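Local atomic coordinates of gentamicin resistance protein (Enterococcus gallinarum, PDB entry 6CTZ), a protein that probably confers gentamicin and kanamycin resistance by transferring a phosphate from a guanine nucleotide to the 2'' position of the aminoglycoside. Residues F119-A131 against Y184-D196. The protein carries 2 engineered substitutions. Numbering follows the deposited sequence.
Sequences FMNELSAFPVETA and YTPRLIHGDLSPD. With KAN (kanamycin a), chain E.
The catalytic loop of this kinase-like phosphotransferase, reached through the short strand 187-189 and carrying the HGD motif His-190 to Asp-192, rests on the C-terminal end of helix 106-125, with Leu-123 packed against Leu-188 and His-190. The helix end and the strand cross at 134°, their axes 6.6 Å apart at closest approach. Leu-123 CD1 lies 3.5 Å from the backbone N of His-190 and also touches His-190 CB, while its other methyl meets Leu-188 CD2. With CG anti to the backbone N (chi1 177°), Leu-188 reaches between Phe-126, just past the helix end, and the following helix 128-133: its CD2 is 3.8 Å from Phe-126 CD2, its CD1 faces Ala-131 CB, and Leu-62 of helix 46-62 adds to the pocket. Further along, Leu-193, at the centre of an inverse gamma turn, splits its methyls, CD1 sitting 3.9 Å from Phe-119 CE2 and CD2 near Met-120 CG. The same CD1 lies over one face of the His-190 imidazole, toward its rim, and the imidazole CD2 comes to the edge of the Phe-119 ring. His-190 ND1 accepts the N-H of Asp-192 nearly in the ring plane (N-H...N angle 152°), and NE2 bonds to Ile-213 O, so both ring nitrogens are engaged and the ring's rotation is fixed. Farther along the loop, Asp-192 accepts hydrogen bonds from kanamycin through both carboxylate oxygens, OD1 from N3 and OD2 from O13, and N3 also donates to Ser-194 OG. Polar links between strand and helix pass through water. One molecule accepts from Leu-188 N and donates to Leu-123 O and Phe-126 O; a second joins Leu-188 O to Ser-124 OG; a third lies in the plane of the Arg-187 guanidinium, 2.9 Å from NH1, and donates to Ser-124 O.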
ATOM      1  N   PHE A 119       0.570  -7.459 -12.942  1.00 10.05           N
ATOM      2  CA  PHE A 119       1.418  -6.507 -12.227  1.00 10.09           C
ATOM      3  C   PHE A 119       2.157  -7.189 -11.079  1.00  9.47           C
ATOM      4  O   PHE A 119       3.370  -7.010 -10.904  1.00 10.19           O
ATOM      5  CB  PHE A 119       0.554  -5.355 -11.711  1.00 10.48           C
ATOM      6  CG  PHE A 119       1.282  -4.391 -10.816  1.00 10.39           C
ATOM      7  CD1 PHE A 119       2.156  -3.453 -11.344  1.00 12.10           C
ATOM      8  CD2 PHE A 119       1.081  -4.411  -9.445  1.00 11.78           C
ATOM      9  CE1 PHE A 119       2.819  -2.560 -10.519  1.00 12.30           C
ATOM     10  CE2 PHE A 119       1.750  -3.522  -8.617  1.00 13.17           C
ATOM     11  CZ  PHE A 119       2.613  -2.590  -9.161  1.00 12.89           C
ATOM     12  N   MET A 120       1.442  -7.998 -10.291  1.00 10.06           N
ATOM     13  CA  MET A 120       2.069  -8.703  -9.179  1.00 11.07           C
ATOM     14  C   MET A 120       3.112  -9.684  -9.686  1.00 10.86           C
ATOM     15  O   MET A 120       4.186  -9.828  -9.087  1.00 12.17           O
ATOM     16  CB  MET A 120       0.992  -9.402  -8.347  1.00 12.47           C
ATOM     17  CG  MET A 120       0.037  -8.424  -7.681  1.00 14.54           C
ATOM     18  SD  MET A 120      -1.421  -9.165  -6.905  1.00 19.07           S
ATOM     19  CE  MET A 120      -0.828  -9.500  -5.257  1.00 21.31           C
ATOM     20  N   ASN A 121       2.770 -10.369 -10.740  1.00 11.87           N
ATOM     21  CA  ASN A 121       3.757 -11.182 -11.403  0.63 12.69           C
ATOM     22  C   ASN A 121       5.149 -10.501 -11.875  1.00 11.22           C
ATOM     23  O   ASN A 121       6.300 -10.927 -11.704  1.00 12.70           O
ATOM     24  CB  ASN A 121       3.172 -11.952 -12.583  0.63 15.36           C
ATOM     25  CG  ASN A 121       2.351 -13.139 -12.169  0.63 19.33           C
ATOM     26  OD1 ASN A 121       2.289 -13.542 -11.037  0.63 20.34           O
ATOM     27  ND2 ASN A 121       1.732 -13.712 -13.136  0.63 22.25           N
ATOM     28  N   GLU A 122       4.892  -9.291 -12.390  1.00 10.97           N
ATOM     29  CA  GLU A 122       6.045  -8.498 -12.796  1.00 11.75           C
ATOM     30  C   GLU A 122       6.885  -8.087 -11.596  1.00 11.55           C
ATOM     31  O   GLU A 122       8.119  -8.158 -11.649  1.00 12.89           O
ATOM     32  CB  GLU A 122       5.583  -7.289 -13.602  1.00 13.50           C
ATOM     33  CG  GLU A 122       5.022  -7.681 -14.968  1.00 15.94           C
ATOM     34  CD  GLU A 122       4.099  -6.641 -15.586  1.00 19.00           C
ATOM     35  OE1 GLU A 122       3.705  -6.826 -16.756  1.00 22.59           O
ATOM     36  OE2 GLU A 122       3.750  -5.660 -14.907  1.00 19.67           O
ATOM     37  N   LEU A 123       6.247  -7.683 -10.493  1.00 11.26           N
ATOM     38  CA  LEU A 123       7.015  -7.373  -9.289  1.00 11.47           C
ATOM     39  C   LEU A 123       7.770  -8.603  -8.808  1.00 12.03           C
ATOM     40  O   LEU A 123       8.948  -8.519  -8.438  1.00 12.38           O
ATOM     41  CB  LEU A 123       6.104  -6.846  -8.176  1.00 12.33           C
ATOM     42  CG  LEU A 123       5.438  -5.489  -8.430  1.00 12.80           C
ATOM     43  CD1 LEU A 123       4.755  -5.005  -7.154  1.00 14.86           C
ATOM     44  CD2 LEU A 123       6.445  -4.465  -8.922  1.00 14.34           C
ATOM     45  N   SER A 124       7.115  -9.763  -8.839  1.00 12.96           N
ATOM     46  CA  SER A 124       7.750 -10.990  -8.375  1.00 14.25           C
ATOM     47  C   SER A 124       8.876 -11.452  -9.285  1.00 14.43           C
ATOM     48  O   SER A 124       9.695 -12.269  -8.856  1.00 16.81           O
ATOM     49  CB  SER A 124       6.722 -12.109  -8.239  1.00 15.06           C
ATOM     50  OG  SER A 124       5.929 -11.921  -7.080  1.00 17.33           O
ATOM     51  N   ALA A 125       8.936 -10.959 -10.519  1.00 13.57           N
ATOM     52  CA  ALA A 125      10.026 -11.266 -11.430  1.00 14.55           C
ATOM     53  C   ALA A 125      11.159 -10.248 -11.369  1.00 14.26           C
ATOM     54  O   ALA A 125      12.217 -10.482 -11.962  1.00 15.87           O
ATOM     55  CB  ALA A 125       9.495 -11.350 -12.864  1.00 16.60           C
ATOM     56  N   PHE A 126      10.973  -9.131 -10.673  1.00 12.79           N
ATOM     57  CA  PHE A 126      12.003  -8.099 -10.650  1.00 12.98           C
ATOM     58  C   PHE A 126      13.198  -8.555  -9.811  1.00 12.78           C
ATOM     59  O   PHE A 126      13.020  -9.081  -8.713  1.00 14.26           O
ATOM     60  CB  PHE A 126      11.437  -6.794 -10.083  1.00 12.67           C
ATOM     61  CG  PHE A 126      12.361  -5.626 -10.254  1.00 12.12           C
ATOM     62  CD1 PHE A 126      12.413  -4.938 -11.457  1.00 15.25           C
ATOM     63  CD2 PHE A 126      13.229  -5.253  -9.235  1.00 14.12           C
ATOM     64  CE1 PHE A 126      13.282  -3.870 -11.629  1.00 16.16           C
ATOM     65  CE2 PHE A 126      14.103  -4.189  -9.408  1.00 14.94           C
ATOM     66  CZ  PHE A 126      14.126  -3.499 -10.605  1.00 15.78           C
ATOM     67  N   PRO A 127      14.428  -8.343 -10.284  1.00 13.13           N
ATOM     68  CA  PRO A 127      15.602  -8.851  -9.541  1.00 13.63           C
ATOM     69  C   PRO A 127      15.704  -8.244  -8.148  1.00 12.89           C
ATOM     70  O   PRO A 127      15.832  -7.032  -7.984  1.00 13.02           O
ATOM     71  CB  PRO A 127      16.782  -8.455 -10.434  1.00 14.66           C
ATOM     72  CG  PRO A 127      16.180  -8.393 -11.801  1.00 16.63           C
ATOM     73  CD  PRO A 127      14.809  -7.796 -11.595  1.00 15.08           C
ATOM     74  N   VAL A 128      15.663  -9.108  -7.135  1.00 12.47           N
ATOM     75  CA  VAL A 128      15.669  -8.649  -5.746  0.68 12.73           C
ATOM     76  C   VAL A 128      16.929  -7.843  -5.444  1.00 12.44           C
ATOM     77  O   VAL A 128      16.892  -6.829  -4.735  1.00 12.96           O
ATOM     78  CB  VAL A 128      15.499  -9.855  -4.803  0.68 13.83           C
ATOM     79  CG1 VAL A 128      15.873  -9.504  -3.375  0.68 16.01           C
ATOM     80  CG2 VAL A 128      14.061 -10.409  -4.889  0.68 13.85           C
ATOM     81  N   GLU A 129      18.076  -8.294  -5.971  1.00 12.36           N
ATOM     82  CA  GLU A 129      19.334  -7.596  -5.703  1.00 12.57           C
ATOM     83  C   GLU A 129      19.336  -6.184  -6.278  1.00 13.03           C
ATOM     84  O   GLU A 129      19.897  -5.270  -5.666  1.00 13.19           O
ATOM     85  CB  GLU A 129      20.526  -8.410  -6.213  1.00 14.22           C
ATOM     86  CG  GLU A 129      20.666  -8.519  -7.728  1.00 16.23           C
ATOM     87  CD  GLU A 129      19.810  -9.605  -8.366  1.00 17.96           C
ATOM     88  OE1 GLU A 129      18.963 -10.228  -7.673  1.00 17.44           O
ATOM     89  OE2 GLU A 129      19.996  -9.827  -9.581  1.00 20.20           O
ATOM     90  N   THR A 130      18.690  -5.979  -7.430  1.00 12.73           N
ATOM     91  CA  THR A 130      18.590  -4.632  -7.980  1.00 13.34           C
ATOM     92  C   THR A 130      17.732  -3.749  -7.084  1.00 13.39           C
ATOM     93  O   THR A 130      18.078  -2.591  -6.810  1.00 13.46           O
ATOM     94  CB  THR A 130      18.002  -4.713  -9.386  1.00 15.05           C
ATOM     95  OG1 THR A 130      18.853  -5.533 -10.201  1.00 16.42           O
ATOM     96  CG2 THR A 130      17.881  -3.315 -10.006  1.00 16.72           C
ATOM     97  N   ALA A 131      16.612  -4.284  -6.604  1.00 12.71           N
ATOM     98  CA  ALA A 131      15.783  -3.525  -5.677  1.00 11.81           C
ATOM     99  C   ALA A 131      16.540  -3.176  -4.399  1.00 11.34           C
ATOM    100  O   ALA A 131      16.483  -2.028  -3.939  1.00 12.17           O
ATOM    101  CB  ALA A 131      14.508  -4.306  -5.364  1.00 12.86           C
ATOM    102  N   TYR A 184       8.638 -18.414   3.230  1.00 17.53           N
ATOM    103  CA  TYR A 184       8.330 -17.906   1.901  1.00 15.73           C
ATOM    104  C   TYR A 184       9.632 -17.609   1.171  1.00 14.61           C
ATOM    105  O   TYR A 184      10.697 -17.495   1.783  1.00 16.27           O
ATOM    106  CB  TYR A 184       7.438 -16.655   1.967  1.00 15.16           C
ATOM    107  CG  TYR A 184       8.044 -15.490   2.734  1.00 14.78           C
ATOM    108  CD1 TYR A 184       8.850 -14.558   2.092  1.00 14.95           C
ATOM    109  CD2 TYR A 184       7.813 -15.329   4.097  1.00 16.05           C
ATOM    110  CE1 TYR A 184       9.407 -13.496   2.782  1.00 15.96           C
ATOM    111  CE2 TYR A 184       8.366 -14.266   4.798  1.00 17.14           C
ATOM    112  CZ  TYR A 184       9.162 -13.354   4.135  1.00 17.45           C
ATOM    113  OH  TYR A 184       9.726 -12.291   4.816  1.00 18.97           O
ATOM    114  N   THR A 185       9.534 -17.489  -0.151  1.00 14.34           N
ATOM    115  CA  THR A 185      10.636 -16.949  -0.941  1.00 13.98           C
ATOM    116  C   THR A 185      10.425 -15.451  -1.094  1.00 13.02           C
ATOM    117  O   THR A 185       9.384 -15.038  -1.619  1.00 13.69           O
ATOM    118  CB  THR A 185      10.707 -17.608  -2.311  1.00 17.12           C
ATOM    119  OG1 THR A 185      10.888 -19.020  -2.151  1.00 21.27           O
ATOM    120  CG2 THR A 185      11.883 -17.051  -3.113  1.00 17.62           C
ATOM    121  N   PRO A 186      11.339 -14.611  -0.618  1.00 12.10           N
ATOM    122  CA  PRO A 186      11.111 -13.164  -0.680  1.00 12.20           C
ATOM    123  C   PRO A 186      11.113 -12.642  -2.113  1.00 11.14           C
ATOM    124  O   PRO A 186      11.788 -13.170  -3.005  1.00 12.71           O
ATOM    125  CB  PRO A 186      12.288 -12.589   0.117  1.00 14.77           C
ATOM    126  CG  PRO A 186      12.813 -13.723   0.938  1.00 16.97           C
ATOM    127  CD  PRO A 186      12.561 -14.954   0.132  1.00 12.82           C
ATOM    128  N   ARG A 187      10.321 -11.595  -2.332  1.00 10.76           N
ATOM    129  CA  ARG A 187      10.217 -10.945  -3.629  1.00 11.53           C
ATOM    130  C   ARG A 187      10.040  -9.456  -3.395  1.00 10.26           C
ATOM    131  O   ARG A 187       9.655  -9.030  -2.304  1.00 10.91           O
ATOM    132  CB  ARG A 187       8.949 -11.392  -4.374  1.00 13.35           C
ATOM    133  CG  ARG A 187       8.761 -12.877  -4.520  1.00 14.81           C
ATOM    134  CD  ARG A 187       9.697 -13.447  -5.549  1.00 15.74           C
ATOM    135  NE  ARG A 187       9.472 -14.881  -5.684  1.00 17.91           N
ATOM    136  CZ  ARG A 187      10.256 -15.700  -6.374  1.00 20.03           C
ATOM    137  NH1 ARG A 187      11.315 -15.219  -7.008  1.00 20.51           N
ATOM    138  NH2 ARG A 187       9.978 -16.998  -6.429  1.00 21.92           N
ATOM    139  N   LEU A 188      10.297  -8.662  -4.435  1.00  9.96           N
ATOM    140  CA  LEU A 188       9.845  -7.271  -4.402  1.00  9.84           C
ATOM    141  C   LEU A 188       8.325  -7.230  -4.322  1.00  9.91           C
ATOM    142  O   LEU A 188       7.644  -7.867  -5.129  1.00 10.53           O
ATOM    143  CB  LEU A 188      10.287  -6.538  -5.664  1.00 10.05           C
ATOM    144  CG  LEU A 188       9.799  -5.080  -5.760  1.00  9.66           C
ATOM    145  CD1 LEU A 188      10.374  -4.221  -4.643  1.00 10.77           C
ATOM    146  CD2 LEU A 188      10.136  -4.494  -7.121  1.00 10.67           C
ATOM    147  N   ILE A 189       7.794  -6.497  -3.336  1.00 10.02           N
ATOM    148  CA  ILE A 189       6.358  -6.249  -3.227  1.00  9.10           C
ATOM    149  C   ILE A 189       6.101  -4.748  -3.255  1.00  9.44           C
ATOM    150  O   ILE A 189       6.958  -3.936  -2.885  1.00 10.13           O
ATOM    151  CB  ILE A 189       5.721  -6.881  -1.966  1.00  9.77           C
ATOM    152  CG1 ILE A 189       6.217  -6.228  -0.671  1.00 10.68           C
ATOM    153  CG2 ILE A 189       5.984  -8.379  -1.930  1.00 12.59           C
ATOM    154  CD1 ILE A 189       5.391  -6.614   0.544  1.00 12.85           C
ATOM    155  N   HIS A 190       4.888  -4.379  -3.689  1.00  8.86           N
ATOM    156  CA  HIS A 190       4.469  -2.980  -3.618  1.00  8.58           C
ATOM    157  C   HIS A 190       4.318  -2.541  -2.164  1.00  8.69           C
ATOM    158  O   HIS A 190       4.763  -1.447  -1.785  1.00 10.07           O
ATOM    159  CB  HIS A 190       3.164  -2.812  -4.393  1.00  8.91           C
ATOM    160  CG  HIS A 190       2.582  -1.433  -4.339  1.00  8.19           C
ATOM    161  ND1 HIS A 190       1.872  -0.965  -3.257  1.00  9.05           N
ATOM    162  CD2 HIS A 190       2.572  -0.437  -5.260  1.00  8.90           C
ATOM    163  CE1 HIS A 190       1.454   0.266  -3.506  1.00  9.07           C
ATOM    164  NE2 HIS A 190       1.868   0.612  -4.715  1.00  9.09           N
ATOM    165  N   GLY A 191       3.724  -3.397  -1.328  1.00  9.78           N
ATOM    166  CA  GLY A 191       3.661  -3.169   0.095  1.00 10.07           C
ATOM    167  C   GLY A 191       2.469  -2.387   0.596  1.00 10.21           C
ATOM    168  O   GLY A 191       2.233  -2.375   1.809  1.00 11.11           O
ATOM    169  N   ASP A 192       1.714  -1.736  -0.280  1.00  9.67           N
ATOM    170  CA  ASP A 192       0.540  -0.979   0.141  1.00  9.96           C
ATOM    171  C   ASP A 192      -0.479  -1.003  -0.998  1.00  9.72           C
ATOM    172  O   ASP A 192      -0.955   0.033  -1.471  1.00 10.26           O
ATOM    173  CB  ASP A 192       0.949   0.439   0.545  1.00 11.47           C
ATOM    174  CG  ASP A 192      -0.077   1.133   1.418  1.00 13.02           C
ATOM    175  OD1 ASP A 192      -0.859   0.456   2.124  1.00 14.56           O
ATOM    176  OD2 ASP A 192      -0.079   2.381   1.417  1.00 15.64           O
ATOM    177  N   LEU A 193      -0.805  -2.208  -1.475  1.00  9.27           N
ATOM    178  CA  LEU A 193      -1.479  -2.367  -2.765  1.00  9.05           C
ATOM    179  C   LEU A 193      -2.999  -2.357  -2.578  1.00  9.44           C
ATOM    180  O   LEU A 193      -3.691  -3.363  -2.705  1.00 10.65           O
ATOM    181  CB  LEU A 193      -0.979  -3.623  -3.467  1.00  9.90           C
ATOM    182  CG  LEU A 193      -1.357  -3.765  -4.940  1.00  9.89           C
ATOM    183  CD1 LEU A 193      -0.723  -2.659  -5.779  1.00 11.52           C
ATOM    184  CD2 LEU A 193      -0.908  -5.113  -5.467  1.00 12.11           C
ATOM    185  N   SER A 194      -3.505  -1.172  -2.277  1.00  9.89           N
ATOM    186  CA  SER A 194      -4.910  -0.931  -2.015  1.00  9.94           C
ATOM    187  C   SER A 194      -5.518  -0.115  -3.144  1.00  9.49           C
ATOM    188  O   SER A 194      -4.804   0.594  -3.865  1.00  9.67           O
ATOM    189  CB  SER A 194      -5.081  -0.183  -0.684  1.00  9.83           C
ATOM    190  OG  SER A 194      -4.144   0.874  -0.549  1.00 10.55           O
ATOM    191  N   PRO A 195      -6.846  -0.173  -3.315  1.00  9.27           N
ATOM    192  CA  PRO A 195      -7.470   0.422  -4.511  1.00 10.33           C
ATOM    193  C   PRO A 195      -7.491   1.943  -4.513  1.00 10.19           C
ATOM    194  O   PRO A 195      -7.787   2.530  -5.568  1.00 10.41           O
ATOM    195  CB  PRO A 195      -8.880  -0.195  -4.526  1.00 11.69           C
ATOM    196  CG  PRO A 195      -9.121  -0.620  -3.107  1.00 11.37           C
ATOM    197  CD  PRO A 195      -7.776  -1.086  -2.620  1.00 10.87           C
ATOM    198  N   ASP A 196      -7.152   2.595  -3.396  1.00 10.69           N
ATOM    199  CA  ASP A 196      -6.896   4.035  -3.413  1.00 11.08           C
ATOM    200  C   ASP A 196      -5.634   4.388  -4.199  1.00 10.67           C
ATOM    201  O   ASP A 196      -5.352   5.574  -4.402  1.00 11.83           O
ATOM    202  CB  ASP A 196      -6.850   4.614  -1.987  1.00 12.08           C
ATOM    203  CG  ASP A 196      -5.676   4.107  -1.181  1.00 14.16           C
ATOM    204  OD1 ASP A 196      -5.193   3.006  -1.471  1.00 14.56           O
ATOM    205  OD2 ASP A 196      -5.219   4.823  -0.260  1.00 17.38           O
TER
HETATM  206  C1  KAN E 404      -7.585   1.063   7.319  1.00 19.28           C
HETATM  207  C2  KAN E 404      -8.299   0.016   8.174  1.00 21.22           C
HETATM  208  C3  KAN E 404      -9.662  -0.275   7.583  1.00 23.66           C
HETATM  209  C4  KAN E 404     -10.433   1.035   7.550  1.00 24.99           C
HETATM  210  C5  KAN E 404      -9.692   2.088   6.731  1.00 25.25           C
HETATM  211  C6  KAN E 404     -10.410   3.434   6.762  1.00 28.14           C
HETATM  212  C7  KAN E 404      -4.325   0.952   3.142  1.00 10.92           C
HETATM  213  C8  KAN E 404      -4.114   1.743   4.430  1.00 11.34           C
HETATM  214  C9  KAN E 404      -5.020   1.196   5.538  1.00 13.46           C
HETATM  215  C10 KAN E 404      -6.492   1.201   5.121  1.00 14.43           C
HETATM  216  C11 KAN E 404      -6.675   0.460   3.795  1.00 14.60           C
HETATM  217  C12 KAN E 404      -5.782   1.040   2.704  1.00 12.68           C
HETATM  218  C13 KAN E 404      -2.165   2.585   5.612  1.00 13.67           C
HETATM  219  C14 KAN E 404      -0.719   2.856   5.231  1.00 14.98           C
HETATM  220  C15 KAN E 404       0.078   1.556   5.372  1.00 16.52           C
HETATM  221  C16 KAN E 404      -0.071   1.016   6.790  1.00 17.65           C
HETATM  222  C17 KAN E 404      -1.542   0.871   7.132  1.00 18.07           C
HETATM  223  C18 KAN E 404      -1.687   0.459   8.589  1.00 21.09           C
HETATM  224  N1  KAN E 404      -9.617   4.388   6.009  1.00 29.41           N
HETATM  225  N2  KAN E 404      -8.064   0.505   3.351  1.00 17.34           N
HETATM  226  N3  KAN E 404      -3.437   1.467   2.102  1.00 11.54           N
HETATM  227  N4  KAN E 404       1.491   1.732   5.061  1.00 19.29           N
HETATM  228  O5  KAN E 404      -8.337   2.270   7.157  1.00 22.00           O
HETATM  229  O6  KAN E 404      -7.511  -1.178   8.198  1.00 22.82           O
HETATM  230  O7  KAN E 404     -10.368  -1.236   8.376  1.00 25.13           O
HETATM  231  O8  KAN E 404     -11.720   0.800   6.976  1.00 26.69           O
HETATM  232  O9  KAN E 404      -7.294   0.469   6.051  1.00 16.85           O
HETATM  233  O10 KAN E 404      -4.883   2.021   6.706  1.00 15.58           O
HETATM  234  O11 KAN E 404      -2.725   1.590   4.755  1.00 12.22           O
HETATM  235  O12 KAN E 404      -2.203   2.113   6.956  1.00 16.04           O
HETATM  236  O13 KAN E 404      -0.698   3.375   3.899  1.00 17.45           O
HETATM  237  O14 KAN E 404       0.543  -0.276   6.935  1.00 19.06           O
HETATM  238  O15 KAN E 404      -3.076   0.319   8.902  0.65 22.46           O
HETATM  239  O   HOH W   1      11.027  -9.824  -7.015  1.00 12.69           O
HETATM  240  O   HOH W   2       5.644  -9.736  -5.537  1.00 16.30           O
HETATM  241  O   HOH W   3      12.336 -12.564  -7.652  1.00 22.31           O